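Local coordinates for prophage MuSo2, 43 kDa tail protein (Shewanella oneidensis, PDB 3CDD) that probably forms part of the baseplate hub of a Mu-like phage tail, as a trimer related to the Mu baseplate protein gpP, at residues I24-E29 and S172-N177; A283-T288 and M312-E317; W290-P293 and L298-I301. All blocks are in the same frame, centred on the assembly; numbering follows the deposited sequence.

Contact 1: residues I24-E29 and S172-N177; sequences ITRSLE and SDTFGN
Arg26 reaches from its strand to the turn at 172-177 and lays its guanidinium against Thr174, whose methyl CG2 sits over the centre of one face, 3.8 Å from CZ. At the edge of the same group NH1 approaches Ser172 O at 3.3 Å, a weak hydrogen bond bent to 121°. A water adds a second link: it accepts from Arg26 NH1 at 2.8 Å and donates to Ser172 OG, which is also hydrogen-bonded to Asp97. NH2 turns to the side-chain oxygen of Asn300, and the bend of the Arg26 chain at chi3 (58°) brings the flat group round to these partners. Arginine suits the place because its flat face takes a methyl while its rim of N-H groups meets a carbonyl, a water and an amide oxygen.

The turn is held from within. Asp173 OD1 takes Asn177 N at 3.0 Å, from above the carboxylate plane, while OD2 receives Asn177 ND2 through its syn lone pair. Gly176, at positive phi (72°), lets the chain swing back. Residues 173-176 form a type I beta turn in the hairpin between strands 169-172 and 178-181, touched here by Arg26 of strand 21-27, one of the links between the N-terminal and gp44-like second regions.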
loop_
_atom_site.group_PDB
_atom_site.type_symbol
_atom_site.label_atom_id
_atom_site.label_comp_id
_atom_site.label_asym_id
_atom_site.label_seq_id
_atom_site.Cartn_x
_atom_site.Cartn_y
_atom_site.Cartn_z
ATOM N N ILE A 24 16.562 -16.777 3.740
ATOM C CA ILE A 24 16.122 -17.582 2.576
ATOM C C ILE A 24 14.721 -18.118 2.861
ATOM O O ILE A 24 14.489 -18.725 3.913
ATOM C CB ILE A 24 17.111 -18.721 2.228
ATOM C CG1 ILE A 24 18.431 -18.162 1.712
ATOM C CG2 ILE A 24 16.531 -19.653 1.145
ATOM C CD1 ILE A 24 19.643 -19.151 1.838
ATOM N N THR A 25 13.778 -17.841 1.969
ATOM C CA THR A 25 12.451 -18.426 2.094
ATOM C C THR A 25 12.282 -19.601 1.136
ATOM O O THR A 25 12.592 -19.501 -0.054
ATOM C CB THR A 25 11.327 -17.373 1.885
ATOM O OG1 THR A 25 11.488 -16.338 2.841
ATOM C CG2 THR A 25 9.929 -17.990 2.118
ATOM N N ARG A 26 11.828 -20.721 1.685
ATOM C CA ARG A 26 11.217 -21.787 0.905
ATOM C C ARG A 26 9.718 -21.807 1.246
ATOM O O ARG A 26 9.331 -21.720 2.423
ATOM C CB ARG A 26 11.875 -23.136 1.227
ATOM C CG ARG A 26 13.406 -23.162 0.937
ATOM C CD ARG A 26 13.987 -24.570 0.727
ATOM N NE ARG A 26 13.333 -25.265 -0.376
ATOM C CZ ARG A 26 12.779 -26.472 -0.290
ATOM N NH1 ARG A 26 12.192 -26.999 -1.357
ATOM N NH2 ARG A 26 12.833 -27.170 0.854
ATOM N N SER A 27 8.874 -21.932 0.236
ATOM C CA SER A 27 7.434 -21.830 0.469
ATOM C C SER A 27 6.599 -22.676 -0.467
ATOM O O SER A 27 6.928 -22.816 -1.636
ATOM C CB SER A 27 6.988 -20.388 0.324
ATOM O OG SER A 27 5.598 -20.315 0.551
ATOM N N LEU A 28 5.500 -23.215 0.039
ATOM C CA LEU A 28 4.529 -23.935 -0.793
ATOM C C LEU A 28 3.498 -23.006 -1.426
ATOM O O LEU A 28 2.746 -23.428 -2.307
ATOM C CB LEU A 28 3.778 -24.986 0.030
ATOM C CG LEU A 28 4.309 -26.394 0.299
ATOM C CD1 LEU A 28 3.251 -27.137 1.123
ATOM C CD2 LEU A 28 4.622 -27.164 -0.994
ATOM N N GLU A 29 3.424 -21.759 -0.973
ATOM C CA GLU A 29 2.358 -20.862 -1.427
ATOM C C GLU A 29 2.852 -19.662 -2.236
ATOM O O GLU A 29 2.078 -18.763 -2.578
ATOM C CB GLU A 29 1.538 -20.368 -0.230
ATOM C CG GLU A 29 0.836 -21.479 0.555
ATOM C CD GLU A 29 -0.077 -20.940 1.661
ATOM O OE1 GLU A 29 -0.299 -19.696 1.698
ATOM O OE2 GLU A 29 -0.575 -21.763 2.492
ATOM N N SER A 172 8.633 -26.002 -5.791
ATOM C CA SER A 172 9.946 -26.225 -6.365
ATOM C C SER A 172 10.787 -26.985 -5.342
ATOM O O SER A 172 10.400 -27.091 -4.172
ATOM C CB SER A 172 10.592 -24.896 -6.788
ATOM O OG SER A 172 10.786 -24.018 -5.687
ATOM N N ASP A 173 11.923 -27.519 -5.761
ATOM C CA ASP A 173 12.796 -28.209 -4.808
ATOM C C ASP A 173 14.048 -27.373 -4.593
ATOM O O ASP A 173 14.152 -26.290 -5.165
ATOM C CB ASP A 173 13.092 -29.642 -5.277
ATOM C CG ASP A 173 13.828 -29.693 -6.616
ATOM O OD1 ASP A 173 14.457 -28.681 -7.020
ATOM O OD2 ASP A 173 13.796 -30.761 -7.259
ATOM N N THR A 174 14.997 -27.848 -3.784
ATOM C CA THR A 174 16.197 -27.059 -3.497
ATOM C C THR A 174 17.061 -26.820 -4.741
ATOM O O THR A 174 17.912 -25.932 -4.748
ATOM C CB THR A 174 17.073 -27.657 -2.377
ATOM O OG1 THR A 174 17.622 -28.912 -2.809
ATOM C CG2 THR A 174 16.276 -27.825 -1.088
ATOM N N PHE A 175 16.833 -27.614 -5.783
ATOM C CA PHE A 175 17.596 -27.492 -7.027
ATOM C C PHE A 175 16.884 -26.610 -8.069
ATOM O O PHE A 175 17.351 -26.448 -9.188
ATOM C CB PHE A 175 17.995 -28.879 -7.550
ATOM C CG PHE A 175 19.074 -29.541 -6.707
ATOM C CD1 PHE A 175 18.736 -30.355 -5.621
ATOM C CD2 PHE A 175 20.421 -29.316 -6.975
ATOM C CE1 PHE A 175 19.726 -30.943 -4.824
ATOM C CE2 PHE A 175 21.412 -29.916 -6.191
ATOM C CZ PHE A 175 21.062 -30.726 -5.115
ATOM N N GLY A 176 15.770 -25.998 -7.666
ATOM C CA GLY A 176 15.045 -25.076 -8.537
ATOM C C GLY A 176 14.320 -25.784 -9.665
ATOM O O GLY A 176 14.046 -25.180 -10.715
ATOM N N ASN A 177 14.044 -27.072 -9.461
ATOM C CA ASN A 177 13.204 -27.842 -10.386
ATOM C C ASN A 177 11.767 -27.535 -10.050
ATOM O O ASN A 177 11.468 -27.338 -8.893
ATOM C CB ASN A 177 13.413 -29.345 -10.186
ATOM C CG ASN A 177 14.834 -29.805 -10.505
ATOM O OD1 ASN A 177 15.440 -29.375 -11.497
ATOM N ND2 ASN A 177 15.356 -30.726 -9.683
HETATM O O HOH W 1 11.553 -24.686 -2.874
#

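Contact 2: residues A283-T288 and M312-E317; sequences AEYTVT and MGLDEE
Tyr285 and Leu314 meet at an oblique angle, the phenol pushing its hydroxyl end against one methyl of the leucine. Leu314 CD1 lies near the plane of the ring, at its edge, 3.4 Å from Tyr285 OH and 4.3 Å from CZ. The same methyl also rests on Ala283 CB at 4.0 Å. Ala283 and Tyr285 are two apart on strand 281-288, and between them they hold CD1 from two directions; the short alanine lets the leucine methyl lie close to the strand. With CG anti to the carbonyl carbon (chi1 -61°), Leu314 can extend its branch toward the strand.

Met312, a selenomethionine, adds its SE atom 4.2 Å from Tyr285 OH, a loose van der Waals approach. Gly313, with phi at 101°, carries the chain from Met312 to Leu314 and, with Leu314, faces Asp309 in a G1 beta bulge. Asp309 also accepts the Tyr285 hydroxyl and the backbone N of Met312. Tyr84 of a second subunit packs on Tyr285 and its Pro82 on Met312, and its Trp80 bonds to Met312 O. Across the two segments the contact is thus apolar, while the buried phenol finds its hydrogen bond in Asp309, whose carboxylate holds both the phenol and the backbone N of Met312, just before the bulge.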
loop_
_atom_site.group_PDB
_atom_site.type_symbol
_atom_site.label_atom_id
_atom_site.label_comp_id
_atom_site.label_asym_id
_atom_site.label_seq_id
_atom_site.Cartn_x
_atom_site.Cartn_y
_atom_site.Cartn_z
ATOM N N ALA A 283 0.274 -19.748 12.209
ATOM C CA ALA A 283 1.108 -20.145 13.339
ATOM C C ALA A 283 2.547 -20.312 12.839
ATOM O O ALA A 283 2.787 -21.030 11.870
ATOM C CB ALA A 283 0.604 -21.434 13.975
ATOM N N GLU A 284 3.486 -19.640 13.500
ATOM C CA GLU A 284 4.890 -19.615 13.085
ATOM C C GLU A 284 5.777 -19.896 14.268
ATOM O O GLU A 284 5.728 -19.157 15.265
ATOM C CB GLU A 284 5.269 -18.233 12.522
ATOM C CG GLU A 284 4.661 -17.964 11.194
ATOM C CD GLU A 284 5.074 -16.639 10.580
ATOM O OE1 GLU A 284 5.815 -15.835 11.212
ATOM O OE2 GLU A 284 4.636 -16.419 9.434
ATOM N N TYR A 285 6.610 -20.923 14.117
ATOM C CA TYR A 285 7.496 -21.410 15.150
ATOM C C TYR A 285 8.942 -21.106 14.809
ATOM O O TYR A 285 9.433 -21.510 13.775
ATOM C CB TYR A 285 7.291 -22.943 15.355
ATOM C CG TYR A 285 5.945 -23.223 16.029
ATOM C CD1 TYR A 285 4.766 -23.319 15.286
ATOM C CD2 TYR A 285 5.856 -23.297 17.403
ATOM C CE1 TYR A 285 3.508 -23.521 15.924
ATOM C CE2 TYR A 285 4.627 -23.517 18.044
ATOM C CZ TYR A 285 3.468 -23.616 17.303
ATOM O OH TYR A 285 2.282 -23.803 17.966
ATOM N N THR A 286 9.621 -20.431 15.722
ATOM C CA THR A 286 11.028 -20.103 15.579
ATOM C C THR A 286 11.820 -21.169 16.335
ATOM O O THR A 286 11.632 -21.355 17.551
ATOM C CB THR A 286 11.307 -18.736 16.183
ATOM O OG1 THR A 286 10.498 -17.729 15.522
ATOM C CG2 THR A 286 12.785 -18.393 16.102
ATOM N N VAL A 287 12.709 -21.858 15.607
ATOM C CA VAL A 287 13.612 -22.840 16.188
ATOM C C VAL A 287 15.075 -22.423 15.938
ATOM O O VAL A 287 15.362 -21.597 15.044
ATOM C CB VAL A 287 13.323 -24.286 15.639
ATOM C CG1 VAL A 287 11.852 -24.700 15.961
ATOM C CG2 VAL A 287 13.569 -24.380 14.143
ATOM N N THR A 288 15.982 -22.998 16.728
ATOM C CA THR A 288 17.407 -22.790 16.583
ATOM C C THR A 288 17.969 -23.748 15.522
ATOM O O THR A 288 17.669 -24.945 15.538
ATOM C CB THR A 288 18.139 -22.977 17.951
ATOM O OG1 THR A 288 17.849 -21.866 18.808
ATOM C CG2 THR A 288 19.666 -23.051 17.776
HETATM N N MSE A 312 -0.955 -21.417 22.596
HETATM C CA MSE A 312 -1.623 -21.076 21.348
HETATM C C MSE A 312 -2.952 -21.814 21.191
HETATM O O MSE A 312 -3.939 -21.258 20.664
HETATM C CB MSE A 312 -0.685 -21.435 20.202
HETATM C CG MSE A 312 -0.910 -20.666 18.956
HETATM SE SE MSE A 312 0.727 -19.887 18.251
HETATM C CE MSE A 312 1.315 -18.829 19.761
ATOM N N GLY A 313 -2.965 -23.064 21.654
ATOM C CA GLY A 313 -4.149 -23.915 21.615
ATOM C C GLY A 313 -4.046 -24.879 20.457
ATOM O O GLY A 313 -5.035 -25.148 19.789
ATOM N N LEU A 314 -2.841 -25.397 20.223
ATOM C CA LEU A 314 -2.626 -26.381 19.166
ATOM C C LEU A 314 -2.204 -27.751 19.696
ATOM O O LEU A 314 -1.301 -27.879 20.541
ATOM C CB LEU A 314 -1.633 -25.872 18.102
ATOM C CG LEU A 314 -1.972 -24.600 17.292
ATOM C CD1 LEU A 314 -0.759 -24.142 16.517
ATOM C CD2 LEU A 314 -3.177 -24.757 16.333
ATOM N N ASP A 315 -2.884 -28.774 19.186
ATOM C CA ASP A 315 -2.542 -30.159 19.456
ATOM C C ASP A 315 -3.043 -31.003 18.291
ATOM O O ASP A 315 -4.081 -31.664 18.384
ATOM C CB ASP A 315 -3.155 -30.621 20.780
ATOM C CG ASP A 315 -2.574 -31.952 21.273
ATOM O OD1 ASP A 315 -1.712 -32.556 20.591
ATOM O OD2 ASP A 315 -2.991 -32.389 22.362
ATOM N N GLU A 316 -2.299 -30.946 17.187
ATOM C CA GLU A 316 -2.598 -31.682 15.956
ATOM C C GLU A 316 -1.321 -31.787 15.109
ATOM O O GLU A 316 -0.335 -31.092 15.361
ATOM C CB GLU A 316 -3.751 -31.026 15.169
ATOM C CG GLU A 316 -3.483 -29.597 14.733
ATOM C CD GLU A 316 -4.749 -28.768 14.487
ATOM O OE1 GLU A 316 -5.799 -29.058 15.098
ATOM O OE2 GLU A 316 -4.685 -27.799 13.695
ATOM N N GLU A 317 -1.323 -32.683 14.136
ATOM C CA GLU A 317 -0.185 -32.813 13.236
ATOM C C GLU A 317 -0.407 -31.766 12.173
ATOM O O GLU A 317 -1.504 -31.685 11.614
ATOM C CB GLU A 317 -0.125 -34.213 12.636
ATOM C CG GLU A 317 1.284 -34.657 12.289
ATOM C CD GLU A 317 1.357 -36.098 11.834
ATOM O OE1 GLU A 317 0.298 -36.689 11.512
ATOM O OE2 GLU A 317 2.486 -36.645 11.790
#

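Contact 3: residues W290-P293 and L298-I301; sequences WRIP and LWNI
Trp290 O is gripped by the backbone of the facing segment. Trp299 N donates to it at 3.1 Å, with an N-H...O angle of 166° and the donor lying close to the line of the carbonyl bond, and Leu298 CA adds a CA-H...O contact at 3.5 Å. These join the two arms of the 290-301 loop beside a single beta bridge between Arg291 and Leu298.

Ile292 and Trp299 carry the apolar half. Their side chains meet at about a right angle, and Ile292 CG1 stands over the indole face, 3.5 Å from the centroid of the six-membered ring and only 15° off its normal: a CH-pi contact. A chi1 of -60° sets CG1 anti to the carbonyl carbon, and CD1 continues over the ring to reach CE3 at 3.8 Å. Tryptophan suits the place because its wide face takes a branched chain while its NE1 remains available at the rim. There a water in the ring plane accepts from NE1 at 3.0 Å and lies 2.7 Å from Arg291 O, to which it may donate.

On the other flank, Leu298 CD2 lies 3.8 Å from Arg291 CG and over the centre of one guanidinium face. That guanidinium is paired with Glu5 and Glu70, and NH1 also bonds to Gly296 O within the loop. The leucine thus covers the face of a group whose N-H rim serves carboxylates, and the contact couples aliphatic cover of two flat groups to a backbone hydrogen bond, with a water between the indole N-H and the Arg291 carbonyl.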
loop_
_atom_site.group_PDB
_atom_site.type_symbol
_atom_site.label_atom_id
_atom_site.label_comp_id
_atom_site.label_asym_id
_atom_site.label_seq_id
_atom_site.Cartn_x
_atom_site.Cartn_y
_atom_site.Cartn_z
ATOM N N TRP A 290 19.115 -24.437 11.199
ATOM C CA TRP A 290 18.397 -24.733 9.957
ATOM C C TRP A 290 18.156 -26.244 9.821
ATOM O O TRP A 290 17.356 -26.696 8.980
ATOM C CB TRP A 290 19.284 -24.288 8.809
ATOM C CG TRP A 290 19.419 -22.818 8.661
ATOM C CD1 TRP A 290 19.073 -21.835 9.573
ATOM C CD2 TRP A 290 19.918 -22.139 7.504
ATOM N NE1 TRP A 290 19.349 -20.571 9.034
ATOM C CE2 TRP A 290 19.863 -20.741 7.771
ATOM C CE3 TRP A 290 20.375 -22.575 6.249
ATOM C CZ2 TRP A 290 20.279 -19.791 6.835
ATOM C CZ3 TRP A 290 20.791 -21.634 5.330
ATOM C CH2 TRP A 290 20.729 -20.258 5.619
ATOM N N ARG A 291 18.875 -27.009 10.643
ATOM C CA ARG A 291 18.801 -28.472 10.649
ATOM C C ARG A 291 18.038 -29.012 11.846
ATOM O O ARG A 291 18.140 -28.492 12.972
ATOM C CB ARG A 291 20.196 -29.059 10.681
ATOM C CG ARG A 291 20.949 -28.834 9.418
ATOM C CD ARG A 291 22.115 -29.789 9.293
ATOM N NE ARG A 291 22.907 -29.428 8.126
ATOM C CZ ARG A 291 22.736 -29.939 6.912
ATOM N NH1 ARG A 291 21.805 -30.868 6.702
ATOM N NH2 ARG A 291 23.516 -29.531 5.914
ATOM N N ILE A 292 17.259 -30.056 11.593
ATOM C CA ILE A 292 16.568 -30.789 12.636
ATOM C C ILE A 292 17.626 -31.600 13.362
ATOM O O ILE A 292 18.230 -32.462 12.751
ATOM C CB ILE A 292 15.488 -31.678 11.982
ATOM C CG1 ILE A 292 14.480 -30.789 11.202
ATOM C CG2 ILE A 292 14.768 -32.491 13.015
ATOM C CD1 ILE A 292 13.695 -31.492 10.088
ATOM N N PRO A 293 17.854 -31.334 14.667
ATOM C CA PRO A 293 18.926 -32.052 15.406
ATOM C C PRO A 293 18.765 -33.577 15.467
ATOM O O PRO A 293 19.779 -34.313 15.493
ATOM C CB PRO A 293 18.880 -31.462 16.816
ATOM C CG PRO A 293 17.968 -30.221 16.724
ATOM C CD PRO A 293 17.106 -30.378 15.507
ATOM N N LEU A 298 17.813 -30.739 6.851
ATOM C CA LEU A 298 17.234 -29.410 6.748
ATOM C C LEU A 298 15.726 -29.485 6.964
ATOM O O LEU A 298 15.091 -30.424 6.489
ATOM C CB LEU A 298 17.529 -28.824 5.363
ATOM C CG LEU A 298 18.987 -28.428 5.068
ATOM C CD1 LEU A 298 19.168 -27.889 3.629
ATOM C CD2 LEU A 298 19.576 -27.451 6.125
ATOM N N TRP A 299 15.154 -28.516 7.685
ATOM C CA TRP A 299 13.699 -28.357 7.727
ATOM C C TRP A 299 13.189 -28.243 6.305
ATOM O O TRP A 299 13.797 -27.552 5.493
ATOM C CB TRP A 299 13.305 -27.080 8.471
ATOM C CG TRP A 299 13.535 -27.170 9.937
ATOM C CD1 TRP A 299 14.590 -26.643 10.648
ATOM C CD2 TRP A 299 12.685 -27.809 10.890
ATOM N NE1 TRP A 299 14.422 -26.897 11.982
ATOM C CE2 TRP A 299 13.268 -27.618 12.162
ATOM C CE3 TRP A 299 11.462 -28.507 10.798
ATOM C CZ2 TRP A 299 12.696 -28.140 13.332
ATOM C CZ3 TRP A 299 10.897 -29.023 11.953
ATOM C CH2 TRP A 299 11.501 -28.822 13.208
ATOM N N ASN A 300 12.051 -28.876 6.017
ATOM C CA ASN A 300 11.598 -29.042 4.628
ATOM C C ASN A 300 10.122 -28.729 4.510
ATOM O O ASN A 300 9.365 -29.115 5.370
ATOM C CB ASN A 300 11.879 -30.479 4.173
ATOM C CG ASN A 300 11.748 -30.672 2.663
ATOM O OD1 ASN A 300 11.598 -29.712 1.885
ATOM N ND2 ASN A 300 11.816 -31.919 2.245
ATOM N N ILE A 301 9.728 -28.004 3.458
ATOM C CA ILE A 301 8.317 -27.701 3.227
ATOM C C ILE A 301 7.581 -28.981 2.853
ATOM O O ILE A 301 8.194 -29.948 2.419
ATOM C CB ILE A 301 8.062 -26.631 2.109
ATOM C CG1 ILE A 301 8.749 -27.020 0.783
ATOM C CG2 ILE A 301 8.443 -25.210 2.593
ATOM C CD1 ILE A 301 8.525 -25.992 -0.364
HETATM O O HOH W 2 16.448 -26.815 14.197
#

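From the N terminus, strand 21-27 enters contact 1, which closes a loop of 142 residues at the 172-177 turn and so joins the N-terminal and second regions. It is complete before contact 2 begins. Contact 2 spans 23 residues between strand 281-288 and the bulge near strand 314-315, and contact 3, a short loop with four residues between its arms, is nested inside it. Both belong to the fourth GpP region. Contact 3 bridges the other two: Ile301 packs on Arg26 O and Trp290 on Ile24, and Trp299 packs on Val287. Contacts 1 and 2 do not touch, their centres being about 21 Å apart.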